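Local structure of putative uncharacterized protein (Pseudomonas phage 201phi2-1, 3R4V) at residues Pro154-Gln157 and Gly158-Tyr161; Gly11-Gly14 and Met15-Thr19; Ile168-Lys171 and Ile172-Val175; Ser160-Ser163 and Ile164-Ile168; Asp125-Gly128 and Asn129-Asp132. The protein is a phage-encoded tubulin-like protein, uncharacterised by name, that holds guanosine-5'-diphosphate in a pocket of its chain. All blocks are in the same frame, centred on the assembly; numbering follows the deposited sequence.

Contact 1: residues Pro154-Gln157 and Gly158-Tyr161; sequences PNTQ and GRSY. With GDP (guanosine-5'-diphosphate), chain B.
Asn155 and Tyr161 meet beside the guanine of GDP, and this is the tight end of the contact. The amide of Asn155 crosses the tyrosine side chain at about a right angle, its plane turned 29° from the ring, and brings ND2 to 3.5 Å from Tyr161 CE1. Both ends of that amide are spent on the base: OD1 accepts from GDP N2 at 2.9 Å, while ND2 donates to GDP N3 at 3.1 Å. CG of Asn155 stands anti to its carbonyl carbon (chi1 -73°), which carries the amide to the sugar edge of the guanine. Tyr161 lays one ring face over the base, GDP C4 lying 3.6 Å above the ring plane and displaced toward the rim. One water ties the corner together, accepting from Asn155 ND2, donating to Tyr161 OH at 2.8 Å and hydrogen-bonding to GDP O2'; Tyr161 OH is also bonded to Glu122.

The other end is looser and faces solvent. Here Thr156 O accepts the backbone N-H of Arg159 at 3.1 Å, and a second water donates to both Thr156 O and Arg159 O. In the conformer modelled here, Arg159 passes Thr156 OG1 with its CB at 3.7 Å and runs on, extended, to a salt bridge with Glu167. Gln157 is poorly ordered.

The backbone angles of Gln157 and Gly158 make Thr156 to Arg159 a type II beta turn, with Gly158 at its third position. It belongs to the loop joining strand 148-154 to helix 161-178, which holds the guanine at the nucleotide site of this tubulin-like fold.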
# COMPACT_ATOMS: atom_id res chain seq x y z
N PRO A 154 4.24 9.01 -1.43
CA PRO A 154 3.44 10.22 -1.32
C PRO A 154 3.24 10.84 -2.70
O PRO A 154 4.19 10.86 -3.48
CB PRO A 154 4.33 11.15 -0.50
CG PRO A 154 5.73 10.71 -0.80
CD PRO A 154 5.64 9.22 -1.00
N ASN A 155 2.03 11.32 -2.98
CA ASN A 155 1.78 12.09 -4.18
C ASN A 155 2.36 13.49 -4.01
O ASN A 155 1.68 14.42 -3.59
CB ASN A 155 0.28 12.19 -4.47
CG ASN A 155 -0.32 10.89 -4.97
OD1 ASN A 155 0.39 10.00 -5.41
ND2 ASN A 155 -1.65 10.80 -4.92
N THR A 156 3.64 13.63 -4.35
CA THR A 156 4.35 14.89 -4.17
C THR A 156 3.82 15.93 -5.15
O THR A 156 3.57 15.62 -6.32
CB THR A 156 5.87 14.70 -4.34
OG1 THR A 156 6.13 14.05 -5.59
CG2 THR A 156 6.43 13.84 -3.22
N GLN A 157 3.65 17.16 -4.68
CA GLN A 157 3.10 18.22 -5.52
C GLN A 157 3.80 18.34 -6.87
O GLN A 157 5.03 18.35 -6.94
CB GLN A 157 3.13 19.56 -4.79
CG GLN A 157 2.61 20.71 -5.64
CD GLN A 157 2.66 22.05 -4.92
OE1 GLN A 157 2.72 22.10 -3.69
NE2 GLN A 157 2.65 23.13 -5.69
N GLY A 158 3.01 18.43 -7.93
CA GLY A 158 3.53 18.66 -9.26
C GLY A 158 3.83 17.40 -10.05
O GLY A 158 4.09 17.46 -11.25
N ARG A 159 3.81 16.25 -9.38
CA ARG A 159 4.11 14.99 -10.05
C ARG A 159 2.83 14.30 -10.52
O ARG A 159 1.87 14.19 -9.76
CB ARG A 159 4.88 14.06 -9.12
CG ARG A 159 5.41 12.82 -9.80
CD ARG A 159 6.34 12.04 -8.89
NE ARG A 159 6.81 10.83 -9.54
CZ ARG A 159 7.41 9.83 -8.90
NH1 ARG A 159 7.60 9.90 -7.59
NH2 ARG A 159 7.80 8.76 -9.57
N SER A 160 2.81 13.84 -11.77
CA SER A 160 1.60 13.24 -12.32
C SER A 160 1.31 11.91 -11.64
O SER A 160 2.23 11.20 -11.20
CB SER A 160 1.74 13.03 -13.83
OG SER A 160 2.64 11.97 -14.12
N TYR A 161 0.03 11.56 -11.56
CA TYR A 161 -0.35 10.26 -11.01
C TYR A 161 0.19 9.16 -11.92
O TYR A 161 0.51 8.06 -11.48
CB TYR A 161 -1.87 10.16 -10.87
CG TYR A 161 -2.45 11.08 -9.81
CD1 TYR A 161 -1.63 11.74 -8.91
CD2 TYR A 161 -3.82 11.28 -9.72
CE1 TYR A 161 -2.15 12.58 -7.94
CE2 TYR A 161 -4.36 12.13 -8.75
CZ TYR A 161 -3.52 12.77 -7.86
OH TYR A 161 -4.05 13.61 -6.90
PB GDP B . -10.89 5.10 -3.93
O1B GDP B . -11.41 4.50 -5.22
O2B GDP B . -10.04 4.07 -3.24
O3B GDP B . -12.06 5.55 -3.06
O3A GDP B . -10.04 6.41 -4.25
PA GDP B . -8.90 6.56 -5.37
O1A GDP B . -9.44 6.50 -6.79
O2A GDP B . -7.80 5.56 -5.15
O5' GDP B . -8.42 8.04 -5.07
C5' GDP B . -7.97 8.43 -3.76
C4' GDP B . -6.99 9.59 -3.87
O4' GDP B . -5.76 9.13 -4.42
C3' GDP B . -7.46 10.69 -4.81
O3' GDP B . -8.17 11.70 -4.08
C2' GDP B . -6.17 11.25 -5.36
O2' GDP B . -5.59 12.18 -4.45
C1' GDP B . -5.23 10.06 -5.38
N9 GDP B . -5.26 9.32 -6.67
C8 GDP B . -6.33 9.05 -7.44
N7 GDP B . -5.97 8.31 -8.52
C5 GDP B . -4.65 8.06 -8.43
C6 GDP B . -3.63 7.33 -9.21
O6 GDP B . -3.94 6.74 -10.26
N1 GDP B . -2.36 7.33 -8.75
C2 GDP B . -2.00 7.97 -7.61
N2 GDP B . -0.71 7.93 -7.19
N3 GDP B . -2.89 8.65 -6.85
C4 GDP B . -4.19 8.73 -7.20
O HOH W 1 -2.96 13.33 -4.39
O HOH W 2 1.21 14.36 -7.10

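Contact 2: residues Gly11-Gly14 and Met15-Thr19. With GDP (guanosine-5'-diphosphate), chain B.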
# COMPACT_ATOMS: atom_id res chain seq x y z
N GLY A 11 -9.55 -0.19 -4.91
CA GLY A 11 -9.91 1.19 -5.11
C GLY A 11 -9.43 1.68 -6.47
O GLY A 11 -8.76 0.94 -7.20
N GLY A 12 -9.75 2.92 -6.81
CA GLY A 12 -9.32 3.50 -8.07
C GLY A 12 -7.83 3.46 -8.33
O GLY A 12 -7.38 3.06 -9.41
N THR A 13 -7.04 3.87 -7.33
CA THR A 13 -5.60 3.93 -7.49
C THR A 13 -5.04 2.54 -7.77
O THR A 13 -4.20 2.37 -8.65
CB THR A 13 -4.92 4.55 -6.28
OG1 THR A 13 -5.28 5.93 -6.19
CG2 THR A 13 -3.42 4.44 -6.41
N GLY A 14 -5.53 1.56 -7.02
CA GLY A 14 -5.16 0.17 -7.23
C GLY A 14 -5.53 -0.31 -8.63
O GLY A 14 -4.74 -0.99 -9.27
N MET A 15 -6.72 0.05 -9.09
CA MET A 15 -7.15 -0.31 -10.44
C MET A 15 -6.21 0.29 -11.47
O MET A 15 -5.83 -0.36 -12.45
CB MET A 15 -8.58 0.17 -10.70
CG MET A 15 -9.65 -0.47 -9.82
SD MET A 15 -10.01 -2.19 -10.23
CE MET A 15 -10.58 -2.03 -11.91
N ASN A 16 -5.84 1.55 -11.25
CA ASN A 16 -4.98 2.26 -12.18
C ASN A 16 -3.58 1.63 -12.23
O ASN A 16 -3.02 1.46 -13.30
CB ASN A 16 -4.90 3.75 -11.82
CG ASN A 16 -6.23 4.48 -11.99
OD1 ASN A 16 -7.19 3.97 -12.57
ND2 ASN A 16 -6.28 5.71 -11.48
N VAL A 17 -3.03 1.28 -11.07
CA VAL A 17 -1.72 0.62 -11.05
C VAL A 17 -1.80 -0.75 -11.71
O VAL A 17 -0.89 -1.14 -12.44
CB VAL A 17 -1.16 0.50 -9.62
CG1 VAL A 17 0.13 -0.32 -9.63
CG2 VAL A 17 -0.89 1.88 -9.05
N ALA A 18 -2.89 -1.47 -11.47
CA ALA A 18 -3.09 -2.78 -12.10
C ALA A 18 -2.97 -2.76 -13.63
O ALA A 18 -2.45 -3.72 -14.24
CB ALA A 18 -4.42 -3.38 -11.68
N THR A 19 -3.43 -1.70 -14.27
CA THR A 19 -3.40 -1.64 -15.74
C THR A 19 -1.97 -1.81 -16.26
O THR A 19 -1.76 -2.22 -17.40
CB THR A 19 -4.00 -0.32 -16.30
OG1 THR A 19 -3.15 0.78 -15.95
CG2 THR A 19 -5.40 -0.09 -15.75
PB GDP B . -10.89 5.10 -3.93
O1B GDP B . -11.41 4.50 -5.22
O2B GDP B . -10.04 4.07 -3.24
O3B GDP B . -12.06 5.55 -3.06
O3A GDP B . -10.04 6.41 -4.25
PA GDP B . -8.90 6.56 -5.37
O1A GDP B . -9.44 6.50 -6.79
O2A GDP B . -7.80 5.56 -5.15
O5' GDP B . -8.42 8.04 -5.07
C5' GDP B . -7.97 8.43 -3.76
C4' GDP B . -6.99 9.59 -3.87
O4' GDP B . -5.76 9.13 -4.42
C3' GDP B . -7.46 10.69 -4.81
O3' GDP B . -8.17 11.70 -4.08
C2' GDP B . -6.17 11.25 -5.36
O2' GDP B . -5.59 12.18 -4.45
C1' GDP B . -5.23 10.06 -5.38
N9 GDP B . -5.26 9.32 -6.67
C8 GDP B . -6.33 9.05 -7.44
N7 GDP B . -5.97 8.31 -8.52
C5 GDP B . -4.65 8.06 -8.43
C6 GDP B . -3.63 7.33 -9.21
O6 GDP B . -3.94 6.74 -10.26
N1 GDP B . -2.36 7.33 -8.75
C2 GDP B . -2.00 7.97 -7.61
N2 GDP B . -0.71 7.93 -7.19
N3 GDP B . -2.89 8.65 -6.85
C4 GDP B . -4.19 8.73 -7.20
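Gly12 O and Asn16 N join across the first turn of helix 11-18, whose glycine-rich N-terminus follows strand 6-10 in a beta-alpha-beta unit of this tubulin-like protein. The first shell is GDP itself. Gly12 N gives a nearly straight bond to the beta-phosphate, reaching GDP O1B at 2.8 Å with an angle of 174°. On the alpha-phosphate, GDP O2A is gripped twice by one residue, through Thr13 N at 2.9 Å and Thr13 OG1 at 2.8 Å. That hydroxyl stands anti to the carbonyl carbon, beside the backbone N (chi1 -67°), and both donors therefore converge on a single oxygen. Gly11 CA passes 3.4 Å from GDP O2B, a closeness that leaves no room for a side chain. The phosphates sit at the helix N-terminus, where the amides of Gly12 and Thr13 and the helix dipole would be expected to stabilise their charge.

Behind this shell the helix bonds set the spacing: Met15 N to Gly11 O, Asn16 N to Gly12 O, Val17 N to Thr13 O and Ala18 N to Gly14 O. Further out, Met15 packs on Cys30 and Asp32 of the neighbouring strand 28-32, and Val17 on Cys87 of strand 84-89. Asn37 donates to Asn16 OD1, consistent with a fixed rotation of that amide. Its other end, Asn16 ND2, points straight at the guanine and reaches GDP O6 at 2.8 Å.

Contact 3: residues Ile168-Lys171 and Ile172-Val175; sequences IAEK and IRKV
Glu170 O is held from two directions: Lys174 N reaches it through a weak helix bond of 3.3 Å, and a water donates to it at 2.9 Å. In the conformer modelled here, the glutamate chain (chi1 -76°, chi2 -65°) bends toward the next turn, and the same water donates to Glu170 OE1 at 2.8 Å. Lys174 NZ donates only weakly to this water. A second water links Glu170 OE2 to Arg173 NE, accepting from NE at 2.7 Å in the plane of the guanidinium. In this conformer the carboxylate and guanidinium are therefore bridged by water, with OE2 still 4.4 Å from NE, while the far end of Arg173 turns to a salt bridge with Asp23.

On another flank the contact is apolar: Ile168 CG2 lies 3.9 Å from Ile172 CD1. Regular helix bonds join the two segments, Ile172 N to Ile168 O being the shortest at 2.9 Å. Lys171 leaves the helix extended, to meet Glu167 and Asn151.

In the fold, this stretch of helix 161-178 packs its isoleucines and Val175 against the central sheet: Ile172 touches Leu7 and Phe9 of strand 6-10, and Ile168, Ile172 and Val175 lie on strand 113-119. Lys171, Lys174 and Val175 reach Ile213 of strand 208-214.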
# COMPACT_ATOMS: atom_id res chain seq x y z
N ILE A 168 5.41 2.81 -8.99
CA ILE A 168 4.90 1.76 -8.13
C ILE A 168 4.93 0.43 -8.86
O ILE A 168 5.36 -0.58 -8.32
CB ILE A 168 3.48 2.07 -7.62
CG1 ILE A 168 3.53 3.24 -6.64
CG2 ILE A 168 2.89 0.83 -6.94
CD1 ILE A 168 2.16 3.74 -6.16
N ALA A 169 4.48 0.41 -10.11
CA ALA A 169 4.49 -0.83 -10.87
C ALA A 169 5.90 -1.40 -11.00
O ALA A 169 6.09 -2.61 -10.93
CB ALA A 169 3.87 -0.63 -12.25
N GLU A 170 6.89 -0.53 -11.18
CA GLU A 170 8.27 -1.01 -11.33
C GLU A 170 8.80 -1.60 -10.03
O GLU A 170 9.59 -2.54 -10.04
CB GLU A 170 9.19 0.09 -11.86
CG GLU A 170 9.03 0.36 -13.35
CD GLU A 170 9.45 -0.82 -14.21
OE1 GLU A 170 10.40 -1.54 -13.83
OE2 GLU A 170 8.83 -1.04 -15.27
N LYS A 171 8.37 -1.04 -8.90
CA LYS A 171 8.74 -1.61 -7.60
C LYS A 171 8.04 -2.94 -7.36
O LYS A 171 8.65 -3.87 -6.84
CB LYS A 171 8.40 -0.64 -6.47
CG LYS A 171 9.27 0.60 -6.40
CD LYS A 171 8.65 1.56 -5.38
CE LYS A 171 9.53 2.75 -5.06
NZ LYS A 171 8.85 3.60 -4.04
N ILE A 172 6.77 -3.03 -7.75
CA ILE A 172 6.04 -4.28 -7.61
C ILE A 172 6.72 -5.40 -8.39
O ILE A 172 6.84 -6.52 -7.90
CB ILE A 172 4.57 -4.13 -8.05
CG1 ILE A 172 3.84 -3.23 -7.05
CG2 ILE A 172 3.90 -5.49 -8.11
CD1 ILE A 172 2.39 -2.99 -7.37
N ARG A 173 7.16 -5.10 -9.60
CA ARG A 173 7.91 -6.06 -10.39
C ARG A 173 9.19 -6.55 -9.69
O ARG A 173 9.57 -7.71 -9.85
CB ARG A 173 8.27 -5.48 -11.75
CG ARG A 173 7.05 -5.15 -12.59
CD ARG A 173 7.43 -4.96 -14.03
NE ARG A 173 6.27 -4.63 -14.85
CZ ARG A 173 5.44 -5.52 -15.39
NH1 ARG A 173 5.62 -6.82 -15.19
NH2 ARG A 173 4.42 -5.10 -16.12
N LYS A 174 9.86 -5.67 -8.97
CA LYS A 174 11.05 -6.10 -8.24
C LYS A 174 10.66 -7.08 -7.13
O LYS A 174 11.37 -8.04 -6.87
CB LYS A 174 11.85 -4.92 -7.67
CG LYS A 174 12.55 -4.05 -8.73
CD LYS A 174 13.27 -2.88 -8.07
CE LYS A 174 14.25 -2.19 -9.02
NZ LYS A 174 13.61 -1.68 -10.26
N VAL A 175 9.51 -6.85 -6.49
CA VAL A 175 9.06 -7.78 -5.46
C VAL A 175 8.61 -9.09 -6.09
O VAL A 175 8.84 -10.17 -5.54
CB VAL A 175 7.90 -7.18 -4.58
CG1 VAL A 175 7.45 -8.22 -3.55
CG2 VAL A 175 8.40 -5.94 -3.88
O HOH W 3 11.37 -3.46 -12.08
O HOH W 4 5.79 -1.95 -15.21

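Contact 4: residues Ser160-Ser163 and Ile164-Ile168. With GDP (guanosine-5'-diphosphate), chain B.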
# COMPACT_ATOMS: atom_id res chain seq x y z
N SER A 160 2.81 13.84 -11.77
CA SER A 160 1.60 13.24 -12.32
C SER A 160 1.31 11.91 -11.64
O SER A 160 2.23 11.20 -11.20
CB SER A 160 1.74 13.03 -13.83
OG SER A 160 2.64 11.97 -14.12
N TYR A 161 0.03 11.56 -11.56
CA TYR A 161 -0.35 10.26 -11.01
C TYR A 161 0.19 9.16 -11.92
O TYR A 161 0.51 8.06 -11.48
CB TYR A 161 -1.87 10.16 -10.87
CG TYR A 161 -2.45 11.08 -9.81
CD1 TYR A 161 -1.63 11.74 -8.91
CD2 TYR A 161 -3.82 11.28 -9.72
CE1 TYR A 161 -2.15 12.58 -7.94
CE2 TYR A 161 -4.36 12.13 -8.75
CZ TYR A 161 -3.52 12.77 -7.86
OH TYR A 161 -4.05 13.61 -6.90
N GLU A 162 0.30 9.47 -13.21
CA GLU A 162 0.87 8.54 -14.17
C GLU A 162 2.30 8.18 -13.79
O GLU A 162 2.69 7.01 -13.78
CB GLU A 162 0.85 9.16 -15.57
CG GLU A 162 1.43 8.25 -16.63
CD GLU A 162 0.56 7.03 -16.87
OE1 GLU A 162 -0.63 7.05 -16.47
OE2 GLU A 162 1.06 6.05 -17.46
N SER A 163 3.10 9.20 -13.48
CA SER A 163 4.48 9.00 -13.08
C SER A 163 4.57 8.17 -11.80
O SER A 163 5.35 7.21 -11.70
CB SER A 163 5.17 10.36 -12.89
OG SER A 163 6.46 10.21 -12.31
N ILE A 164 3.76 8.53 -10.81
CA ILE A 164 3.78 7.82 -9.55
C ILE A 164 3.37 6.37 -9.75
O ILE A 164 4.00 5.45 -9.19
CB ILE A 164 2.89 8.53 -8.50
CG1 ILE A 164 3.51 9.87 -8.12
CG2 ILE A 164 2.70 7.66 -7.26
CD1 ILE A 164 2.51 10.97 -7.89
N ASN A 165 2.34 6.15 -10.56
CA ASN A 165 1.85 4.79 -10.81
C ASN A 165 2.92 3.95 -11.50
O ASN A 165 3.09 2.77 -11.19
CB ASN A 165 0.58 4.81 -11.66
CG ASN A 165 -0.63 5.30 -10.89
OD1 ASN A 165 -0.56 5.58 -9.69
ND2 ASN A 165 -1.77 5.40 -11.59
N ASP A 166 3.63 4.56 -12.44
CA ASP A 166 4.73 3.87 -13.13
C ASP A 166 5.80 3.42 -12.14
O ASP A 166 6.29 2.29 -12.21
CB ASP A 166 5.35 4.77 -14.22
CG ASP A 166 4.53 4.81 -15.50
OD1 ASP A 166 3.68 3.91 -15.69
OD2 ASP A 166 4.74 5.73 -16.32
N GLU A 167 6.15 4.29 -11.21
CA GLU A 167 7.16 3.96 -10.21
C GLU A 167 6.69 2.80 -9.34
O GLU A 167 7.45 1.90 -9.01
CB GLU A 167 7.47 5.16 -9.31
CG GLU A 167 8.09 4.76 -7.98
CD GLU A 167 8.27 5.94 -7.04
OE1 GLU A 167 8.19 5.73 -5.81
OE2 GLU A 167 8.49 7.06 -7.53
N ILE A 168 5.41 2.81 -8.99
CA ILE A 168 4.90 1.76 -8.13
C ILE A 168 4.93 0.43 -8.86
O ILE A 168 5.36 -0.58 -8.32
CB ILE A 168 3.48 2.07 -7.62
CG1 ILE A 168 3.53 3.24 -6.64
CG2 ILE A 168 2.89 0.83 -6.94
CD1 ILE A 168 2.16 3.74 -6.16
PB GDP B . -10.89 5.10 -3.93
O1B GDP B . -11.41 4.50 -5.22
O2B GDP B . -10.04 4.07 -3.24
O3B GDP B . -12.06 5.55 -3.06
O3A GDP B . -10.04 6.41 -4.25
PA GDP B . -8.90 6.56 -5.37
O1A GDP B . -9.44 6.50 -6.79
O2A GDP B . -7.80 5.56 -5.15
O5' GDP B . -8.42 8.04 -5.07
C5' GDP B . -7.97 8.43 -3.76
C4' GDP B . -6.99 9.59 -3.87
O4' GDP B . -5.76 9.13 -4.42
C3' GDP B . -7.46 10.69 -4.81
O3' GDP B . -8.17 11.70 -4.08
C2' GDP B . -6.17 11.25 -5.36
O2' GDP B . -5.59 12.18 -4.45
C1' GDP B . -5.23 10.06 -5.38
N9 GDP B . -5.26 9.32 -6.67
C8 GDP B . -6.33 9.05 -7.44
N7 GDP B . -5.97 8.31 -8.52
C5 GDP B . -4.65 8.06 -8.43
C6 GDP B . -3.63 7.33 -9.21
O6 GDP B . -3.94 6.74 -10.26
N1 GDP B . -2.36 7.33 -8.75
C2 GDP B . -2.00 7.97 -7.61
N2 GDP B . -0.71 7.93 -7.19
N3 GDP B . -2.89 8.65 -6.85
C4 GDP B . -4.19 8.73 -7.20
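With chi1 at -73° and chi2 at -3°, Asn165 sets its CG anti to the carbonyl carbon and swings its amide back along the helix, bringing CG to 3.0 Å from Tyr161 O and the amide to the guanine edge that carries N1 and O6. OD1 accepts from GDP N1 at 2.7 Å, and ND2 donates to GDP O6 at 2.9 Å. This is a paired grip in which one side chain meets the Watson-Crick edge of the base. Asn165 N is meanwhile bonded to Tyr161 O, and so a helix bond joins the residue that lies over the base to the one that grips its edge.

Ile164 packs alongside. Its CD1 comes at the edge of the Tyr161 ring, near the ring plane and 4.3 Å from Tyr161 CD1, while its other branch, CG2, approaches GDP N2 at 3.4 Å.

The outer side is charged. Glu162 OE2 and Asp166 OD1 lie 3.8 Å apart with their carboxylates almost perpendicular, a pairing that Lys20 probably makes tolerable by bridging both. Ser163 OG takes Arg159 NE.

At the start of the helix Ser160 OG accepts Ser163 N at 2.9 Å. The arrangement is an N-capped helix whose first turns, after strand 148-154, supply the guanine-recognition side of the nucleotide pocket in this tubulin-like fold.

Contact 5: residues Asp125-Gly128 and Asn129-Asp132. With GDP (guanosine-5'-diphosphate), chain B.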
# COMPACT_ATOMS: atom_id res chain seq x y z
N ASP A 125 -9.69 16.05 3.17
CA ASP A 125 -10.32 14.72 3.17
C ASP A 125 -9.29 13.63 2.88
O ASP A 125 -9.23 12.62 3.59
CB ASP A 125 -11.46 14.64 2.14
CG ASP A 125 -12.73 15.33 2.61
OD1 ASP A 125 -13.62 15.54 1.77
OD2 ASP A 125 -12.84 15.67 3.81
N ASN A 126 -8.49 13.82 1.83
CA ASN A 126 -7.41 12.88 1.52
C ASN A 126 -6.49 12.72 2.72
O ASN A 126 -6.12 11.60 3.10
CB ASN A 126 -6.55 13.42 0.37
CG ASN A 126 -7.10 13.09 -1.02
OD1 ASN A 126 -6.55 13.54 -2.03
ND2 ASN A 126 -8.16 12.30 -1.09
N LEU A 127 -6.09 13.84 3.32
CA LEU A 127 -5.09 13.81 4.38
C LEU A 127 -5.65 13.13 5.61
O LEU A 127 -4.96 12.37 6.26
CB LEU A 127 -4.60 15.22 4.72
CG LEU A 127 -3.79 15.88 3.59
CD1 LEU A 127 -3.60 17.36 3.84
CD2 LEU A 127 -2.45 15.19 3.44
N GLY A 128 -6.90 13.43 5.95
CA GLY A 128 -7.57 12.74 7.04
C GLY A 128 -7.67 11.25 6.79
O GLY A 128 -7.44 10.45 7.68
N ASN A 129 -8.00 10.88 5.57
CA ASN A 129 -8.07 9.47 5.23
C ASN A 129 -6.71 8.80 5.33
O ASN A 129 -6.61 7.67 5.81
CB ASN A 129 -8.70 9.25 3.85
CG ASN A 129 -10.21 9.45 3.86
OD1 ASN A 129 -10.83 9.41 4.92
ND2 ASN A 129 -10.80 9.64 2.69
N ASP A 130 -5.66 9.50 4.90
CA ASP A 130 -4.30 8.96 4.95
C ASP A 130 -3.97 8.60 6.39
O ASP A 130 -3.49 7.51 6.68
CB ASP A 130 -3.26 9.98 4.51
CG ASP A 130 -3.30 10.29 3.03
OD1 ASP A 130 -3.76 9.46 2.22
OD2 ASP A 130 -2.83 11.39 2.70
N ILE A 131 -4.25 9.54 7.30
CA ILE A 131 -3.99 9.34 8.73
C ILE A 131 -4.77 8.16 9.29
O ILE A 131 -4.20 7.28 9.94
CB ILE A 131 -4.37 10.58 9.54
CG1 ILE A 131 -3.44 11.74 9.18
CG2 ILE A 131 -4.30 10.27 11.03
CD1 ILE A 131 -4.00 13.09 9.59
N ASP A 132 -6.08 8.13 9.04
CA ASP A 132 -6.91 7.05 9.58
C ASP A 132 -6.51 5.69 9.00
O ASP A 132 -6.55 4.70 9.70
CB ASP A 132 -8.40 7.31 9.36
CG ASP A 132 -8.92 8.51 10.12
OD1 ASP A 132 -8.27 8.94 11.11
OD2 ASP A 132 -9.99 9.02 9.73
PB GDP B . -10.89 5.10 -3.93
O1B GDP B . -11.41 4.50 -5.22
O2B GDP B . -10.04 4.07 -3.24
O3B GDP B . -12.06 5.55 -3.06
O3A GDP B . -10.04 6.41 -4.25
PA GDP B . -8.90 6.56 -5.37
O1A GDP B . -9.44 6.50 -6.79
O2A GDP B . -7.80 5.56 -5.15
O5' GDP B . -8.42 8.04 -5.07
C5' GDP B . -7.97 8.43 -3.76
C4' GDP B . -6.99 9.59 -3.87
O4' GDP B . -5.76 9.13 -4.42
C3' GDP B . -7.46 10.69 -4.81
O3' GDP B . -8.17 11.70 -4.08
C2' GDP B . -6.17 11.25 -5.36
O2' GDP B . -5.59 12.18 -4.45
C1' GDP B . -5.23 10.06 -5.38
N9 GDP B . -5.26 9.32 -6.67
C8 GDP B . -6.33 9.05 -7.44
N7 GDP B . -5.97 8.31 -8.52
C5 GDP B . -4.65 8.06 -8.43
C6 GDP B . -3.63 7.33 -9.21
O6 GDP B . -3.94 6.74 -10.26
N1 GDP B . -2.36 7.33 -8.75
C2 GDP B . -2.00 7.97 -7.61
N2 GDP B . -0.71 7.93 -7.19
N3 GDP B . -2.89 8.65 -6.85
C4 GDP B . -4.19 8.73 -7.20
O HOH W 5 -7.90 11.63 10.39
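Residues Asp125-Gly128 and Asn129-Asp132 are consecutive turns of helix 124-144, joined by four regular helix bonds. The shortest of them is Asp130 N to Asn126 O at 2.8 Å, and Asp132 N to Gly128 O is the straightest at 170°. A water adds to Gly128 O and also donates to Asp132 OD1 at 2.8 Å.

The side chain that matters for the ligand is Asn126. Its CG lies beside the backbone N, anti to the carbonyl carbon (chi1 -85°), which turns the amide to the ribose of GDP. OD1 accepts from GDP O2' at 2.9 Å and, weakly, from GDP O3', while ND2 donates to GDP O3' at 3.0 Å. Its OD1 also takes the backbone N-H of Glu122, consistent with a fixed amide orientation.

A turn later, Asp130 curls back with CG 3.1 Å from Asn126 O, and its OD1 is satisfied by Ala120 N; OD2 passes Leu127 CD2 at 3.9 Å. Asn129 ND2 binds Gly91 O and Gly58 O. Leu127 packs instead on helix 274-294, against Met288.

The helix is the crossover of a beta-alpha-beta unit between strands 113-119 and 148-154, and its first turn forms the ribose side of the nucleotide site.

Contacts 1, 2, 4 and 5 all touch GDP: contact 2 bonds to the phosphates and, with contact 4, to guanine O6; contact 4 also takes N1, contact 1 N2 and N3, and contact 5 the ribose. Contact 2 is the buried one, rich in glycines and backbone donors, with the Thr13 hydroxyl and Asn16 amide; contact 1 is the surface one, a turn threaded with water. Contacts 3, 4 and 5 are partly buried. Contacts 3 and 4 share helix 161-178 and Ile168, yet contact 3 turns an apolar flank to the sheet. Contacts 1 and 4 interlock through Arg159 and Glu167, and Val17 of contact 2 packs on Ile168, whereas contact 5 touches none of the others directly.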